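PDB 1WDV: Ala-tRNApro hydrolase ProX from Aeropyrum pernix, which probably hydrolyses wrongly charged alanyl-tRNA(Pro), acting as a free-standing trans-editing deacylase that backs up prolyl-tRNA synthetase. Local coordinates for residues G97-P100 / V101-P105. Numbering follows the deposited sequence.
Sequences GVPP and VALPP
Leu103 turns its forked end back over the chain and sets it against Val98 and Pro99, the bump that fills the inner side of a hook-shaped loop. Its CD2 methyl sits over the face of the Pro99 ring, toward CG and CD and 4.2 Å from Pro99 CG, with the end of Val98 to one side, where CG1 is equally close. CD1 rests on the Pro99 carbonyl oxygen and comes near Pro100 C. Branch point and both methyls thus form a cup against Pro99 O, which lies 3.5 Å from Leu103 CD2 and 3.6 Å from both Leu103 CG and CD1. With CG anti to its own carbonyl carbon (chi1 -62°), the leucine is directed into the bend, and a flexible, branched residue suits a hollow whose far wall is a rigid ring.

Between 97-100 and 101-105 the contact is apolar. The two consecutive prolines, with phi fixed by their rings, stiffen the approach to the turn. Ala102 bends the chain sharply in a left-handed backbone conformation (62/33) that its small side chain tolerates. Between them the Val101 carbonyl faces back toward Pro99, whose CG is 3.3 Å from Val101 O. Beta-branched Val101 lays CG1 against the Pro100 carbonyl, 3.3 Å from Pro100 O, and only loosely touches the ring at CG. An alanine in place of Leu103 would probably open a gap over the Pro99 ring and beside Val98 and strip the Pro99 carbonyl oxygen of its apolar cover.

The loop connects helix 84-91 to strand 108-112 within the aminoacyl-tRNA editing domain. Tyr93 packs on Pro99 and Leu103 while its hydroxyl is hydrogen-bonded to the Ala102 carbonyl, pinning the turn. Helices 4-12, 84-91 and 136-143 surround it, chiefly through Trp8, Val87 and Leu139, and Thr45 OG1 of strand 43-50 hydrogen-bonds to Val98 O.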
loop_
_atom_site.group_PDB
_atom_site.type_symbol
_atom_site.label_atom_id
_atom_site.label_comp_id
_atom_site.label_asym_id
_atom_site.label_seq_id
_atom_site.Cartn_x
_atom_site.Cartn_y
_atom_site.Cartn_z
ATOM N N GLY A 97 -1.262 -6.959 -6.082
ATOM C CA GLY A 97 -1.447 -5.676 -6.727
ATOM C C GLY A 97 -2.325 -4.694 -5.978
ATOM O O GLY A 97 -2.867 -3.766 -6.590
ATOM N N VAL A 98 -2.457 -4.873 -4.665
ATOM C CA VAL A 98 -3.319 -3.988 -3.862
ATOM C C VAL A 98 -2.785 -2.569 -3.866
ATOM O O VAL A 98 -1.674 -2.336 -3.419
ATOM C CB VAL A 98 -3.415 -4.490 -2.408
ATOM C CG1 VAL A 98 -4.346 -3.597 -1.558
ATOM C CG2 VAL A 98 -3.977 -5.922 -2.408
ATOM N N PRO A 99 -3.557 -1.610 -4.392
ATOM C CA PRO A 99 -3.135 -0.208 -4.440
ATOM C C PRO A 99 -3.436 0.517 -3.129
ATOM O O PRO A 99 -4.239 0.057 -2.330
ATOM C CB PRO A 99 -3.948 0.359 -5.592
ATOM C CG PRO A 99 -5.295 -0.397 -5.411
ATOM C CD PRO A 99 -4.879 -1.803 -5.025
ATOM N N PRO A 100 -2.790 1.679 -2.899
ATOM C CA PRO A 100 -3.021 2.454 -1.676
ATOM C C PRO A 100 -4.152 3.477 -1.862
ATOM O O PRO A 100 -4.487 4.239 -0.951
ATOM C CB PRO A 100 -1.653 3.117 -1.442
ATOM C CG PRO A 100 -1.204 3.410 -2.833
ATOM C CD PRO A 100 -1.562 2.130 -3.594
ATOM N N VAL A 101 -4.741 3.496 -3.052
ATOM C CA VAL A 101 -5.846 4.398 -3.355
ATOM C C VAL A 101 -6.891 3.623 -4.147
ATOM O O VAL A 101 -6.629 2.501 -4.613
ATOM C CB VAL A 101 -5.384 5.611 -4.206
ATOM C CG1 VAL A 101 -4.375 6.441 -3.428
ATOM C CG2 VAL A 101 -4.788 5.141 -5.546
ATOM N N ALA A 102 -8.072 4.221 -4.288
ATOM C CA ALA A 102 -9.172 3.601 -5.026
ATOM C C ALA A 102 -9.641 2.272 -4.412
ATOM O O ALA A 102 -10.103 1.341 -5.118
ATOM C CB ALA A 102 -8.779 3.420 -6.500
ATOM N N LEU A 103 -9.553 2.199 -3.084
ATOM C CA LEU A 103 -10.035 1.043 -2.329
ATOM C C LEU A 103 -11.452 1.395 -1.824
ATOM O O LEU A 103 -11.867 2.583 -1.903
ATOM C CB LEU A 103 -9.139 0.811 -1.098
ATOM C CG LEU A 103 -7.667 0.480 -1.342
ATOM C CD1 LEU A 103 -6.903 0.575 -0.026
ATOM C CD2 LEU A 103 -7.576 -0.930 -1.958
ATOM N N PRO A 104 -12.217 0.390 -1.336
ATOM C CA PRO A 104 -13.568 0.691 -0.826
ATOM C C PRO A 104 -13.397 1.757 0.272
ATOM O O PRO A 104 -12.437 1.729 1.059
ATOM C CB PRO A 104 -14.053 -0.660 -0.317
ATOM C CG PRO A 104 -13.463 -1.616 -1.357
ATOM C CD PRO A 104 -12.019 -1.070 -1.483
ATOM N N PRO A 105 -14.325 2.719 0.343
ATOM C CA PRO A 105 -14.235 3.802 1.323
ATOM C C PRO A 105 -14.235 3.512 2.810
ATOM O O PRO A 105 -13.963 4.413 3.603
ATOM C CB PRO A 105 -15.350 4.750 0.884
ATOM C CG PRO A 105 -16.387 3.796 0.372
ATOM C CD PRO A 105 -15.575 2.788 -0.423
#